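Long-range contacts in octaprenyl-diphosphate synthase (Roseobacter denitrificans, PDB 4JXN), which probably makes all-trans-octaprenyl diphosphate, the side-chain precursor of isoprenoid quinones, by adding five isopentenyl units to farnesyl diphosphate with magnesium as cofactor: residues Gln164-Thr169 with Arg244-Pro249; Asp239-Arg244 with Ala263-Thr268. All coordinates share one frame; numbering follows the deposited sequence.

Arg244 belongs to both contacts, whose centres lie about 9 Å apart on the same side of the chain's centre. Interaction 1 is a surface contact between the loop joining helices 139-162 and 170-196 and the link from helix 239-242 to helix 248-254; interaction 2 is a buried one between helices 239-242 and 259-270. Their chemistry differs accordingly: backbone carbonyls, a threonine hydroxyl and aliphatic carbons in the first, two aromatic rings and a threonine gathered round Phe241 in the second. Along the chain their segments alternate, and they also touch directly, through a salt bridge from Lys245 to Asp240 and through Leu166, which packs near the backbone of Trp265 and Val266.

Interaction 1: Gln164-Thr169 with Arg244-Pro249; sequences QNLATT and RKLTMP
Gln164 CG lies 3.5 Å from Arg244 CB and also over one face of the guanidinium, displaced toward its rim; the amide and guanidinium planes are turned 42° apart. With CG anti to its carbonyl carbon (chi1 -74°), the Leu246 fork faces the other loop: CD1 enters its curve, 3.2 Å from Asn165 O and 3.7 Å from Thr168 OG1, and CD2 is directed to Leu166 CD2 at 4.3 Å.

The curve, part of the all-helical fold of the FPP/GGPP synthase family, is a type I beta turn from Asn165 to Thr168, with an Asx turn in which Ala167 N donates to Asn165 OD1. Facing it, Leu246 is the centre of an inverse gamma turn.

Asn165 O accepts from Thr168 N and from Thr168 OG1, the latter at 2.6 Å and in the carbonyl plane. With a valine in place of Thr168, Asn165 O loses one of these two donors, and the turn would probably be held less firmly beside Leu246. Gln164 N and Arg244 O stand 2.9 Å apart. Arg244 NE bonds Ile269 O, and Leu166 N bonds the Glu270 carboxylate, tying both segments to the end of helix 259-270.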
# COMPACT_ATOMS: atom_id res chain seq x y z
N GLN A 164 -19.05 -6.99 -14.59
CA GLN A 164 -19.27 -7.28 -16.01
C GLN A 164 -19.19 -8.78 -16.29
O GLN A 164 -18.69 -9.20 -17.33
CB GLN A 164 -18.27 -6.51 -16.90
CG GLN A 164 -18.16 -5.03 -16.56
CD GLN A 164 -16.72 -4.54 -16.47
OE1 GLN A 164 -15.91 -4.80 -17.36
NE2 GLN A 164 -16.41 -3.82 -15.40
N ASN A 165 -19.70 -9.59 -15.35
CA ASN A 165 -19.63 -11.05 -15.45
C ASN A 165 -20.87 -11.76 -14.90
O ASN A 165 -20.93 -12.13 -13.72
CB ASN A 165 -18.37 -11.55 -14.73
CG ASN A 165 -18.09 -13.03 -14.99
OD1 ASN A 165 -18.95 -13.89 -14.78
ND2 ASN A 165 -16.87 -13.32 -15.43
N LEU A 166 -21.85 -12.00 -15.78
CA LEU A 166 -23.16 -12.53 -15.38
C LEU A 166 -23.14 -13.95 -14.78
O LEU A 166 -24.20 -14.50 -14.45
CB LEU A 166 -24.14 -12.50 -16.57
CG LEU A 166 -24.31 -11.20 -17.37
CD1 LEU A 166 -25.32 -11.41 -18.48
CD2 LEU A 166 -24.70 -10.02 -16.50
N ALA A 167 -21.96 -14.55 -14.66
CA ALA A 167 -21.82 -15.83 -13.98
C ALA A 167 -21.83 -15.67 -12.45
O ALA A 167 -22.09 -16.63 -11.72
CB ALA A 167 -20.55 -16.53 -14.44
N THR A 168 -21.54 -14.45 -11.98
CA THR A 168 -21.49 -14.11 -10.55
C THR A 168 -22.76 -14.47 -9.75
O THR A 168 -23.83 -13.91 -9.99
CB THR A 168 -21.26 -12.59 -10.35
OG1 THR A 168 -20.18 -12.15 -11.19
CG2 THR A 168 -20.96 -12.27 -8.90
N THR A 169 -22.62 -15.40 -8.80
CA THR A 169 -23.69 -15.68 -7.85
C THR A 169 -23.73 -14.61 -6.76
O THR A 169 -22.84 -13.76 -6.68
CB THR A 169 -23.51 -17.06 -7.17
OG1 THR A 169 -22.17 -17.19 -6.68
CG2 THR A 169 -23.82 -18.18 -8.15
N ARG A 244 -21.76 -1.18 -15.02
CA ARG A 244 -21.71 -2.61 -15.37
C ARG A 244 -21.18 -3.41 -14.17
O ARG A 244 -20.54 -4.46 -14.31
CB ARG A 244 -20.87 -2.83 -16.64
CG ARG A 244 -21.26 -1.91 -17.80
CD ARG A 244 -20.16 -1.77 -18.84
NE ARG A 244 -19.86 -3.07 -19.44
CZ ARG A 244 -18.80 -3.34 -20.20
NH1 ARG A 244 -18.63 -4.58 -20.68
NH2 ARG A 244 -17.91 -2.40 -20.47
N LYS A 245 -21.48 -2.88 -12.99
CA LYS A 245 -21.02 -3.42 -11.72
C LYS A 245 -22.18 -4.22 -11.15
O LYS A 245 -23.30 -3.70 -11.03
CB LYS A 245 -20.64 -2.25 -10.80
CG LYS A 245 -20.04 -2.64 -9.46
CD LYS A 245 -19.13 -1.53 -8.94
CE LYS A 245 -19.19 -1.39 -7.43
NZ LYS A 245 -20.35 -0.57 -7.00
N LEU A 246 -21.94 -5.49 -10.83
CA LEU A 246 -23.02 -6.39 -10.41
C LEU A 246 -23.40 -6.24 -8.93
O LEU A 246 -22.88 -6.94 -8.05
CB LEU A 246 -22.69 -7.85 -10.75
CG LEU A 246 -22.79 -8.21 -12.24
CD1 LEU A 246 -22.62 -9.71 -12.41
CD2 LEU A 246 -24.11 -7.75 -12.86
N THR A 247 -24.30 -5.29 -8.70
CA THR A 247 -25.00 -5.07 -7.45
C THR A 247 -25.93 -6.27 -7.15
O THR A 247 -26.25 -7.07 -8.04
CB THR A 247 -25.83 -3.78 -7.59
OG1 THR A 247 -25.09 -2.83 -8.37
CG2 THR A 247 -26.13 -3.16 -6.30
N MET A 248 -26.36 -6.42 -5.90
CA MET A 248 -27.22 -7.54 -5.53
C MET A 248 -28.57 -7.53 -6.26
O MET A 248 -29.02 -8.57 -6.73
CB MET A 248 -27.47 -7.58 -4.02
CG MET A 248 -28.28 -8.80 -3.57
SD MET A 248 -28.36 -9.00 -1.78
CE MET A 248 -26.77 -9.76 -1.46
N PRO A 249 -29.23 -6.36 -6.34
CA PRO A 249 -30.48 -6.30 -7.12
C PRO A 249 -30.33 -6.81 -8.56
O PRO A 249 -31.24 -7.47 -9.09
CB PRO A 249 -30.81 -4.81 -7.14
CG PRO A 249 -30.11 -4.24 -5.95
CD PRO A 249 -28.84 -5.03 -5.87

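Interaction 2: Asp239-Arg244 with Ala263-Thr268; sequences DDFRER and AFWVRT
The backbones of Asp239-Arg244 and Ala263-Thr268 come nearest at Arg244 and Thr268, whose CA atoms are 7.3 Å apart; no hydrogen bond links the segments, and side chains make the contact. Phe241 does most of the bridging. Its CG is anti to the backbone N (chi1 176°), which sends the ring across to the other helix although its CB does not point there. Thr268 OG1 sits at the ring edge, near the ring plane, 3.8 Å from Phe241 CE1, and Thr268 CB lies 3.9 Å from that same carbon. Two more aromatic rings meet Phe241 obliquely: Phe264 through CZ, 4.2 Å from Phe241 CZ, and Trp265 through CZ3, 4.4 Å from Phe241 CE1.

Thr268 is itself held to its own helix. OG1 lies between the backbone N and the carbonyl carbon (chi1 51°) and donates to Phe264 O at 2.8 Å; Thr268 N reaches that oxygen from the opposite face of the carbonyl plane. The hydroxyl is thus satisfied within its helix while its oxygen lies against Phe241. Where Arg244 closes helix 239-242 in a Schellman motif, its CG packs 3.7 Å from Thr268 O, which accepts from Gln274.

Helix 278-288 borders this packing through Leu279 on Phe241 and Leu285 on Phe264 and Trp265, while helix 248-254 packs against Trp265 with Leu250, Ala253 and Val254.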
# COMPACT_ATOMS: atom_id res chain seq x y z
N ASP A 239 -26.34 4.33 -11.53
CA ASP A 239 -24.89 4.42 -11.62
C ASP A 239 -24.22 3.05 -11.76
O ASP A 239 -23.41 2.84 -12.66
CB ASP A 239 -24.32 5.17 -10.42
CG ASP A 239 -24.56 6.67 -10.51
OD1 ASP A 239 -25.22 7.11 -11.47
OD2 ASP A 239 -24.11 7.41 -9.61
N ASP A 240 -24.56 2.14 -10.86
CA ASP A 240 -24.04 0.77 -10.89
C ASP A 240 -24.38 0.07 -12.21
O ASP A 240 -23.58 -0.74 -12.72
CB ASP A 240 -24.59 -0.05 -9.72
CG ASP A 240 -23.91 0.28 -8.39
OD1 ASP A 240 -22.66 0.28 -8.36
OD2 ASP A 240 -24.62 0.51 -7.39
N PHE A 241 -25.56 0.38 -12.75
CA PHE A 241 -26.02 -0.12 -14.05
C PHE A 241 -25.13 0.36 -15.21
O PHE A 241 -24.63 -0.46 -15.98
CB PHE A 241 -27.49 0.28 -14.29
CG PHE A 241 -28.02 -0.10 -15.65
CD1 PHE A 241 -27.93 -1.41 -16.11
CD2 PHE A 241 -28.64 0.85 -16.46
CE1 PHE A 241 -28.42 -1.75 -17.36
CE2 PHE A 241 -29.13 0.51 -17.71
CZ PHE A 241 -29.03 -0.79 -18.16
N ARG A 242 -24.90 1.66 -15.31
CA ARG A 242 -24.00 2.18 -16.32
C ARG A 242 -22.59 1.64 -16.12
O ARG A 242 -21.93 1.27 -17.08
CB ARG A 242 -24.01 3.70 -16.31
CG ARG A 242 -25.40 4.25 -16.08
CD ARG A 242 -25.41 5.74 -15.80
NE ARG A 242 -26.76 6.26 -15.53
CZ ARG A 242 -27.05 7.08 -14.52
NH1 ARG A 242 -26.10 7.48 -13.69
NH2 ARG A 242 -28.29 7.50 -14.35
N GLU A 243 -22.15 1.58 -14.86
CA GLU A 243 -20.84 1.02 -14.47
C GLU A 243 -20.66 -0.47 -14.76
O GLU A 243 -19.54 -0.97 -14.72
CB GLU A 243 -20.58 1.22 -12.97
CG GLU A 243 -19.99 2.57 -12.57
CD GLU A 243 -19.54 2.59 -11.12
OE1 GLU A 243 -20.08 3.40 -10.33
OE2 GLU A 243 -18.66 1.77 -10.76
N ARG A 244 -21.76 -1.18 -15.02
CA ARG A 244 -21.71 -2.61 -15.37
C ARG A 244 -21.18 -3.41 -14.17
O ARG A 244 -20.54 -4.46 -14.31
CB ARG A 244 -20.87 -2.83 -16.64
CG ARG A 244 -21.26 -1.91 -17.80
CD ARG A 244 -20.16 -1.77 -18.84
NE ARG A 244 -19.86 -3.07 -19.44
CZ ARG A 244 -18.80 -3.34 -20.20
NH1 ARG A 244 -18.63 -4.58 -20.68
NH2 ARG A 244 -17.91 -2.40 -20.47
N ALA A 263 -30.49 -11.73 -22.89
CA ALA A 263 -29.93 -10.98 -24.02
C ALA A 263 -29.76 -9.52 -23.67
O ALA A 263 -28.74 -8.91 -24.00
CB ALA A 263 -30.80 -11.14 -25.26
N PHE A 264 -30.77 -8.96 -23.00
CA PHE A 264 -30.67 -7.60 -22.49
C PHE A 264 -29.53 -7.47 -21.46
O PHE A 264 -28.80 -6.48 -21.48
CB PHE A 264 -31.99 -7.17 -21.84
CG PHE A 264 -31.95 -5.79 -21.25
CD1 PHE A 264 -32.08 -4.68 -22.06
CD2 PHE A 264 -31.76 -5.61 -19.88
CE1 PHE A 264 -32.04 -3.40 -21.52
CE2 PHE A 264 -31.71 -4.34 -19.34
CZ PHE A 264 -31.85 -3.24 -20.16
N TRP A 265 -29.38 -8.44 -20.56
CA TRP A 265 -28.30 -8.37 -19.55
C TRP A 265 -26.93 -8.58 -20.18
O TRP A 265 -26.00 -7.82 -19.92
CB TRP A 265 -28.51 -9.40 -18.43
CG TRP A 265 -29.72 -9.10 -17.59
CD1 TRP A 265 -30.78 -9.92 -17.38
CD2 TRP A 265 -29.99 -7.89 -16.88
NE1 TRP A 265 -31.71 -9.29 -16.60
CE2 TRP A 265 -31.24 -8.06 -16.25
CE3 TRP A 265 -29.30 -6.68 -16.72
CZ2 TRP A 265 -31.83 -7.05 -15.47
CZ3 TRP A 265 -29.88 -5.70 -15.94
CH2 TRP A 265 -31.13 -5.89 -15.32
N VAL A 266 -26.83 -9.60 -21.03
CA VAL A 266 -25.61 -9.89 -21.80
C VAL A 266 -25.10 -8.65 -22.55
O VAL A 266 -23.89 -8.46 -22.69
CB VAL A 266 -25.88 -11.01 -22.83
CG1 VAL A 266 -24.70 -11.17 -23.78
CG2 VAL A 266 -26.20 -12.33 -22.13
N ARG A 267 -26.03 -7.82 -23.01
CA ARG A 267 -25.72 -6.68 -23.87
C ARG A 267 -25.29 -5.41 -23.14
O ARG A 267 -24.35 -4.73 -23.57
CB ARG A 267 -26.97 -6.37 -24.73
CG ARG A 267 -26.85 -5.13 -25.61
CD ARG A 267 -27.98 -5.06 -26.65
NE ARG A 267 -29.30 -4.77 -26.07
CZ ARG A 267 -29.69 -3.58 -25.61
NH1 ARG A 267 -30.91 -3.44 -25.10
NH2 ARG A 267 -28.87 -2.53 -25.62
N THR A 268 -25.99 -5.07 -22.06
CA THR A 268 -25.79 -3.79 -21.35
C THR A 268 -24.72 -3.86 -20.26
O THR A 268 -24.32 -2.83 -19.69
CB THR A 268 -27.11 -3.32 -20.70
OG1 THR A 268 -27.67 -4.39 -19.93
CG2 THR A 268 -28.12 -2.90 -21.76